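PDB 5T6O: poly-beta-hydroxybuterate polymerase from Cupriavidus necator, which probably acts as an acyltransferase, its catalytic domain, the piece crystallised here, building polyhydroxybutyrate chains without a template. Local coordinates for residues P44-K49 with F118-T123; V143-T148 with V270-Y275. The protein carries 1 engineered substitution. One frame throughout, in Å; residues are numbered along the deposited sequence.

Interaction 1: residues P44-K49 with F118-T123; sequences PPCINK and FAVGGT. Engineered in segment 118-123: Ala119 (natural residue Cys).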
ATOM      1  N   PRO A  44      -3.198 -30.506  -9.625  1.00 24.78           N
ATOM      2  CA  PRO A  44      -2.379 -29.345  -9.938  1.00 22.12           C
ATOM      3  C   PRO A  44      -3.159 -28.339 -10.765  1.00 23.72           C
ATOM      4  O   PRO A  44      -4.260 -28.637 -11.246  1.00 22.98           O
ATOM      5  CB  PRO A  44      -1.215 -29.942 -10.747  1.00 27.83           C
ATOM      6  CG  PRO A  44      -1.433 -31.463 -10.714  1.00 39.71           C
ATOM      7  CD  PRO A  44      -2.878 -31.659 -10.474  1.00 30.50           C
ATOM      8  N   PRO A  45      -2.623 -27.136 -10.962  1.00 24.81           N
ATOM      9  CA  PRO A  45      -3.274 -26.184 -11.875  1.00 24.21           C
ATOM     10  C   PRO A  45      -3.299 -26.712 -13.301  1.00 24.11           C
ATOM     11  O   PRO A  45      -2.446 -27.504 -13.710  1.00 23.63           O
ATOM     12  CB  PRO A  45      -2.388 -24.934 -11.772  1.00 21.98           C
ATOM     13  CG  PRO A  45      -1.021 -25.486 -11.343  1.00 24.71           C
ATOM     14  CD  PRO A  45      -1.379 -26.590 -10.384  1.00 26.86           C
ATOM     15  N   CYS A  46      -4.294 -26.261 -14.063  1.00 23.25           N
ATOM     16  CA  CYS A  46      -4.294 -26.461 -15.511  1.00 24.01           C
ATOM     17  C   CYS A  46      -3.822 -25.216 -16.251  1.00 24.84           C
ATOM     18  O   CYS A  46      -3.828 -25.195 -17.490  1.00 24.06           O
ATOM     19  CB  CYS A  46      -5.684 -26.879 -15.991  1.00 24.11           C
ATOM     20  SG  CYS A  46      -7.018 -25.729 -15.508  1.00 27.38           S
ATOM     21  N   ILE A  47      -3.422 -24.192 -15.505  1.00 25.17           N
ATOM     22  CA  ILE A  47      -2.653 -23.057 -16.002  1.00 21.80           C
ATOM     23  C   ILE A  47      -1.181 -23.400 -15.791  1.00 23.82           C
ATOM     24  O   ILE A  47      -0.744 -23.564 -14.652  1.00 23.71           O
ATOM     25  CB  ILE A  47      -3.064 -21.773 -15.262  1.00 26.79           C
ATOM     26  CG1 ILE A  47      -4.534 -21.453 -15.593  1.00 23.94           C
ATOM     27  CG2 ILE A  47      -2.124 -20.617 -15.576  1.00 23.44           C
ATOM     28  CD1 ILE A  47      -5.174 -20.397 -14.683  1.00 23.30           C
ATOM     29  N   ASN A  48      -0.418 -23.519 -16.886  1.00 22.38           N
ATOM     30  CA  ASN A  48       0.816 -24.309 -16.938  1.00 21.23           C
ATOM     31  C   ASN A  48       0.549 -25.763 -16.540  1.00 23.83           C
ATOM     32  O   ASN A  48      -0.605 -26.162 -16.348  1.00 25.44           O
ATOM     33  CB  ASN A  48       1.936 -23.709 -16.076  1.00 21.88           C
ATOM     34  CG  ASN A  48       2.523 -22.449 -16.687  1.00 26.84           C
ATOM     35  OD1 ASN A  48       2.882 -22.416 -17.874  1.00 30.46           O
ATOM     36  ND2 ASN A  48       2.615 -21.409 -15.889  1.00 20.62           N
ATOM     37  N   LYS A  49       1.597 -26.570 -16.437  1.00 21.41           N
ATOM     38  CA  LYS A  49       1.437 -28.009 -16.269  1.00 20.59           C
ATOM     39  C   LYS A  49       1.795 -28.463 -14.859  1.00 21.26           C
ATOM     40  O   LYS A  49       2.356 -27.718 -14.054  1.00 23.78           O
ATOM     41  CB  LYS A  49       2.285 -28.755 -17.303  1.00 20.87           C
ATOM     42  CG  LYS A  49       1.790 -28.469 -18.729  1.00 24.15           C
ATOM     43  CD  LYS A  49       2.798 -28.925 -19.763  1.00 22.36           C
ATOM     44  CE  LYS A  49       2.285 -28.606 -21.170  1.00 24.42           C
ATOM     45  NZ  LYS A  49       3.238 -29.155 -22.181  1.00 24.65           N
ATOM     46  N   PHE A 118      -3.290 -27.245  -5.799  1.00 21.18           N
ATOM     47  CA  PHE A 118      -2.302 -26.167  -5.869  1.00 21.07           C
ATOM     48  C   PHE A 118      -2.818 -25.106  -6.828  1.00 25.90           C
ATOM     49  O   PHE A 118      -3.150 -25.421  -7.974  1.00 23.50           O
ATOM     50  CB  PHE A 118      -0.935 -26.687  -6.337  1.00 21.78           C
ATOM     51  CG  PHE A 118       0.080 -25.585  -6.575  1.00 25.30           C
ATOM     52  CD1 PHE A 118       0.347 -24.650  -5.590  1.00 30.04           C
ATOM     53  CD2 PHE A 118       0.777 -25.501  -7.770  1.00 28.25           C
ATOM     54  CE1 PHE A 118       1.280 -23.650  -5.788  1.00 26.53           C
ATOM     55  CE2 PHE A 118       1.709 -24.493  -7.980  1.00 27.82           C
ATOM     56  CZ  PHE A 118       1.963 -23.568  -6.986  1.00 26.20           C
ATOM     57  N   ALA A 119      -2.905 -23.860  -6.359  1.00 23.68           N
ATOM     58  CA  ALA A 119      -3.298 -22.719  -7.214  1.00 22.55           C
ATOM     59  C   ALA A 119      -4.690 -23.009  -7.770  1.00 21.92           C
ATOM     60  O   ALA A 119      -5.577 -23.420  -7.006  1.00 23.31           O
ATOM     61  CB  ALA A 119      -2.224 -22.471  -8.255  1.00 22.85           C
ATOM     62  N   VAL A 120      -4.934 -22.838  -9.073  1.00 25.51           N
ATOM     63  CA  VAL A 120      -6.291 -23.074  -9.560  1.00 22.09           C
ATOM     64  C   VAL A 120      -6.711 -24.533  -9.367  1.00 26.83           C
ATOM     65  O   VAL A 120      -7.909 -24.818  -9.273  1.00 25.86           O
ATOM     66  CB  VAL A 120      -6.446 -22.634 -11.036  1.00 20.23           C
ATOM     67  CG1 VAL A 120      -5.706 -23.576 -11.982  1.00 23.35           C
ATOM     68  CG2 VAL A 120      -7.927 -22.561 -11.385  1.00 22.85           C
ATOM     69  N   GLY A 121      -5.749 -25.466  -9.266  1.00 23.46           N
ATOM     70  CA  GLY A 121      -6.099 -26.826  -8.873  1.00 22.22           C
ATOM     71  C   GLY A 121      -6.823 -26.878  -7.539  1.00 24.46           C
ATOM     72  O   GLY A 121      -7.718 -27.708  -7.341  1.00 24.11           O
ATOM     73  N   GLY A 122      -6.472 -25.980  -6.619  1.00 23.05           N
ATOM     74  CA  GLY A 122      -7.156 -25.946  -5.341  1.00 25.10           C
ATOM     75  C   GLY A 122      -8.561 -25.400  -5.465  1.00 25.86           C
ATOM     76  O   GLY A 122      -9.483 -25.868  -4.783  1.00 26.19           O
ATOM     77  N   THR A 123      -8.738 -24.389  -6.324  1.00 23.97           N
ATOM     78  CA  THR A 123     -10.073 -23.871  -6.599  1.00 22.68           C
ATOM     79  C   THR A 123     -10.929 -24.946  -7.255  1.00 24.23           C
ATOM     80  O   THR A 123     -12.083 -25.161  -6.868  1.00 24.24           O
ATOM     81  CB  THR A 123      -9.980 -22.635  -7.499  1.00 23.58           C
ATOM     82  OG1 THR A 123      -8.969 -21.746  -6.999  1.00 26.07           O
ATOM     83  CG2 THR A 123     -11.321 -21.905  -7.558  1.00 25.28           C
TER

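Interaction 2: residues V143-T148 with V270-Y275; sequences VTLLTT and VPTYIY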
ATOM      1  N   VAL A 143      -8.308 -32.280   3.108  1.00 31.32           N
ATOM      2  CA  VAL A 143      -8.006 -31.458   1.944  1.00 25.76           C
ATOM      3  C   VAL A 143      -6.801 -30.594   2.279  1.00 28.43           C
ATOM      4  O   VAL A 143      -6.744 -30.005   3.363  1.00 26.86           O
ATOM      5  CB  VAL A 143      -9.200 -30.564   1.551  1.00 24.79           C
ATOM      6  CG1 VAL A 143      -8.812 -29.620   0.411  1.00 30.62           C
ATOM      7  CG2 VAL A 143     -10.399 -31.427   1.156  1.00 32.48           C
ATOM      8  N   THR A 144      -5.846 -30.520   1.355  1.00 26.21           N
ATOM      9  CA  THR A 144      -4.715 -29.606   1.456  1.00 24.91           C
ATOM     10  C   THR A 144      -4.831 -28.589   0.327  1.00 26.70           C
ATOM     11  O   THR A 144      -4.820 -28.960  -0.852  1.00 24.29           O
ATOM     12  CB  THR A 144      -3.388 -30.365   1.379  1.00 25.06           C
ATOM     13  OG1 THR A 144      -3.300 -31.285   2.479  1.00 26.66           O
ATOM     14  CG2 THR A 144      -2.199 -29.401   1.432  1.00 22.99           C
ATOM     15  N   LEU A 145      -4.923 -27.310   0.684  1.00 23.12           N
ATOM     16  CA  LEU A 145      -5.009 -26.221  -0.289  1.00 22.85           C
ATOM     17  C   LEU A 145      -3.687 -25.464  -0.271  1.00 23.05           C
ATOM     18  O   LEU A 145      -3.430 -24.678   0.640  1.00 26.84           O
ATOM     19  CB  LEU A 145      -6.177 -25.300   0.051  1.00 25.66           C
ATOM     20  CG  LEU A 145      -7.568 -25.940  -0.021  1.00 25.26           C
ATOM     21  CD1 LEU A 145      -8.644 -24.891   0.316  1.00 27.05           C
ATOM     22  CD2 LEU A 145      -7.816 -26.543  -1.410  1.00 26.03           C
ATOM     23  N   LEU A 146      -2.842 -25.705  -1.272  1.00 21.99           N
ATOM     24  CA  LEU A 146      -1.595 -24.971  -1.406  1.00 26.82           C
ATOM     25  C   LEU A 146      -1.829 -23.759  -2.302  1.00 24.86           C
ATOM     26  O   LEU A 146      -2.211 -23.916  -3.470  1.00 23.68           O
ATOM     27  CB  LEU A 146      -0.498 -25.858  -1.995  1.00 21.61           C
ATOM     28  CG  LEU A 146      -0.203 -27.166  -1.255  1.00 20.79           C
ATOM     29  CD1 LEU A 146       0.998 -27.848  -1.914  1.00 23.62           C
ATOM     30  CD2 LEU A 146       0.077 -26.928   0.230  1.00 20.65           C
ATOM     31  N   THR A 147      -1.630 -22.556  -1.754  1.00 21.80           N
ATOM     32  CA  THR A 147      -1.613 -21.340  -2.566  1.00 21.52           C
ATOM     33  C   THR A 147      -2.879 -21.231  -3.418  1.00 24.38           C
ATOM     34  O   THR A 147      -2.834 -21.028  -4.633  1.00 24.73           O
ATOM     35  CB  THR A 147      -0.346 -21.328  -3.429  1.00 31.68           C
ATOM     36  OG1 THR A 147       0.762 -21.629  -2.582  1.00 34.45           O
ATOM     37  CG2 THR A 147      -0.095 -19.975  -4.058  1.00 30.44           C
ATOM     38  N   THR A 148      -4.029 -21.361  -2.765  1.00 26.04           N
ATOM     39  CA  THR A 148      -5.313 -21.475  -3.455  1.00 23.21           C
ATOM     40  C   THR A 148      -6.166 -20.238  -3.211  1.00 26.09           C
ATOM     41  O   THR A 148      -6.322 -19.806  -2.067  1.00 24.21           O
ATOM     42  CB  THR A 148      -6.054 -22.722  -2.971  1.00 25.19           C
ATOM     43  OG1 THR A 148      -5.308 -23.883  -3.346  1.00 25.14           O
ATOM     44  CG2 THR A 148      -7.484 -22.787  -3.537  1.00 27.90           C
ATOM     45  N   VAL A 270     -14.291 -31.089   5.934  1.00 35.44           N
ATOM     46  CA  VAL A 270     -13.274 -32.048   6.362  1.00 30.03           C
ATOM     47  C   VAL A 270     -12.070 -31.276   6.876  1.00 32.64           C
ATOM     48  O   VAL A 270     -11.901 -30.087   6.573  1.00 30.14           O
ATOM     49  CB  VAL A 270     -12.846 -32.995   5.221  1.00 31.20           C
ATOM     50  CG1 VAL A 270     -14.047 -33.767   4.654  1.00 29.12           C
ATOM     51  CG2 VAL A 270     -12.116 -32.222   4.140  1.00 32.94           C
ATOM     52  N   PRO A 271     -11.221 -31.922   7.674  1.00 30.08           N
ATOM     53  CA  PRO A 271      -9.985 -31.256   8.104  1.00 28.41           C
ATOM     54  C   PRO A 271      -9.215 -30.712   6.905  1.00 31.18           C
ATOM     55  O   PRO A 271      -9.038 -31.395   5.895  1.00 30.30           O
ATOM     56  CB  PRO A 271      -9.221 -32.375   8.813  1.00 29.33           C
ATOM     57  CG  PRO A 271     -10.294 -33.259   9.338  1.00 33.90           C
ATOM     58  CD  PRO A 271     -11.367 -33.254   8.287  1.00 28.21           C
ATOM     59  N   THR A 272      -8.779 -29.456   7.006  1.00 30.15           N
ATOM     60  CA  THR A 272      -8.225 -28.753   5.854  1.00 26.31           C
ATOM     61  C   THR A 272      -6.960 -28.003   6.246  1.00 29.98           C
ATOM     62  O   THR A 272      -6.972 -27.223   7.205  1.00 26.98           O
ATOM     63  CB  THR A 272      -9.245 -27.776   5.260  1.00 31.12           C
ATOM     64  OG1 THR A 272     -10.424 -28.498   4.881  1.00 30.55           O
ATOM     65  CG2 THR A 272      -8.648 -27.053   4.041  1.00 24.86           C
ATOM     66  N   TYR A 273      -5.881 -28.243   5.492  1.00 24.47           N
ATOM     67  CA  TYR A 273      -4.599 -27.562   5.658  1.00 24.90           C
ATOM     68  C   TYR A 273      -4.481 -26.490   4.583  1.00 25.80           C
ATOM     69  O   TYR A 273      -4.560 -26.800   3.389  1.00 28.63           O
ATOM     70  CB  TYR A 273      -3.454 -28.564   5.534  1.00 25.60           C
ATOM     71  CG  TYR A 273      -2.060 -28.093   5.916  1.00 26.96           C
ATOM     72  CD1 TYR A 273      -1.248 -27.395   5.011  1.00 24.20           C
ATOM     73  CD2 TYR A 273      -1.519 -28.438   7.148  1.00 27.09           C
ATOM     74  CE1 TYR A 273       0.055 -27.001   5.358  1.00 26.03           C
ATOM     75  CE2 TYR A 273      -0.231 -28.055   7.499  1.00 26.48           C
ATOM     76  CZ  TYR A 273       0.553 -27.349   6.599  1.00 27.08           C
ATOM     77  OH  TYR A 273       1.830 -26.984   6.973  1.00 27.55           O
ATOM     78  N   ILE A 274      -4.294 -25.242   5.005  1.00 25.19           N
ATOM     79  CA  ILE A 274      -4.334 -24.082   4.118  1.00 25.99           C
ATOM     80  C   ILE A 274      -2.971 -23.417   4.159  1.00 25.01           C
ATOM     81  O   ILE A 274      -2.509 -23.011   5.235  1.00 24.01           O
ATOM     82  CB  ILE A 274      -5.432 -23.082   4.523  1.00 25.02           C
ATOM     83  CG1 ILE A 274      -6.784 -23.793   4.631  1.00 29.20           C
ATOM     84  CG2 ILE A 274      -5.508 -21.954   3.484  1.00 29.62           C
ATOM     85  CD1 ILE A 274      -7.848 -23.012   5.425  1.00 29.42           C
ATOM     86  N   TYR A 275      -2.322 -23.316   2.999  1.00 25.57           N
ATOM     87  CA  TYR A 275      -0.954 -22.829   2.915  1.00 28.21           C
ATOM     88  C   TYR A 275      -0.894 -21.597   2.014  1.00 22.68           C
ATOM     89  O   TYR A 275      -1.526 -21.553   0.956  1.00 21.96           O
ATOM     90  CB  TYR A 275       0.028 -23.918   2.376  1.00 28.10           C
ATOM     91  CG  TYR A 275       1.351 -23.281   2.078  1.00 28.30           C
ATOM     92  CD1 TYR A 275       2.291 -23.096   3.085  1.00 25.19           C
ATOM     93  CD2 TYR A 275       1.633 -22.772   0.809  1.00 26.38           C
ATOM     94  CE1 TYR A 275       3.476 -22.438   2.834  1.00 24.51           C
ATOM     95  CE2 TYR A 275       2.817 -22.113   0.559  1.00 23.17           C
ATOM     96  CZ  TYR A 275       3.722 -21.943   1.577  1.00 26.16           C
ATOM     97  OH  TYR A 275       4.883 -21.265   1.321  1.00 23.30           O
TER
HETATM   98  O   HOH W   1      -4.157 -21.854   0.166  1.00 24.13           O

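Interaction 1: residues P44-K49 with F118-T123
Pro45 lies against the turn that joins Phe118 to the helix beginning at Val120, and its ring can be traced atom by atom. CB meets a methyl, Val120 CG1, at 3.6 Å. CG, farther round the ring, faces the aromatic CD2 of Phe118 at 4.0 Å. CD closes in on the backbone: it sits 3.2 Å from Phe118 O and 3.6 Å from Phe118 CD2, approaching that ring obliquely. Pro45 N lies near Phe118 O but, as a proline nitrogen, has no hydrogen to share; Phe118 O accepts a weak bond from Gly121 N within its own turn.

The Val120 methyl is the other half of the fit. With chi1 at 71°, CG1 is lodged between the backbone N and the carbonyl carbon, where it reaches Pro45, Cys46 SG and Ile47 CD1 together. The amide Cys46 N is buried here without a polar partner. Gly121 CA lies against the Pro44-Pro45 peptide, 4.2 Å from Pro45 CA and 3.5 Å from Pro44 O, an oxygen to which Trp77 NE1 donates.

Ala119, an engineered residue standing in for cysteine, is the N-cap of the helix and has a positive phi of 59° with psi -133°, the strained backbone conformation usual at the tip of a nucleophile elbow. A strand, such a sharp turn and a helix with glycines in its first turn form this elbow in the alpha/beta hydrolase fold.

Interaction 2: residues V143-T148 with V270-Y275
Val143 meets the 270-275 segment with both backbone and side chain. Its N donates to Pro271 O at 3.0 Å and its O receives Tyr273 N, while CG2, anti to the carbonyl carbon, touches Val270 CG2 at 3.5 Å, the two valines crossing at about a right angle. Val143 O also takes a CA-H contact from Thr272, at 3.2 Å from that CA.

Two residues on, Leu145 repeats the backbone pattern. Its N bonds to Tyr273 O at 2.8 Å, nearly straight (167° at the hydrogen), and its O accepts Tyr275 N. Strands 140-146 and 272-277 are thereby parallel neighbours within the central sheet of the alpha/beta hydrolase fold, and residues 143-146 and 272-275 run only 7° apart in direction. Val143, Leu145, Thr272 and Ile274 point to one face of the sheet; Thr144, Leu146, Tyr273 and Tyr275 point to the other, where Tyr273 OH bonds to Asp350 and Thr144 OG1 to Trp351.

Tyr275 closes the paired region. Leu146 CD2 reaches its CB at 3.7 Å, and Thr147 OG1 lies at the ring edge, in the plane, 3.7 Å from CD2. The tyrosine ring stacks with Trp347, and its hydroxyl is bonded to Ser277. Beyond the end of strand 140-146, Thr147 N still donates to Tyr275 O, now tilted 34° from the carbonyl plane. A water accepts Thr148 N at 3.0 Å and also lies within bonding distance of Tyr275 O and Leu145 O.

How the interactions relate
From the N terminus, the chain leaves strand 40-43 through residues 44-49, and interaction 1 closes a loop of 68 intervening residues when 118-123 arrives. Helix 120-134 then leads to strand 140-146, which lies beside strand 113-118 in the sheet: a beta-alpha-beta crossover. Interaction 2 closes a longer loop, of 121 residues, when 270-275 returns. The two loops follow in series, neither nested nor crossed, yet they touch, Ala119 N probably bonding to Leu146 O at 3.0 Å. Helix 234-246, inside the second loop, packs on Val120 and Cys46 of interaction 1. Interaction 1 sets the loop after strand 40-43 against the elbow, interaction 2 pairs strands 140-146 and 272-277, and the Ala119-Leu146 pair links them.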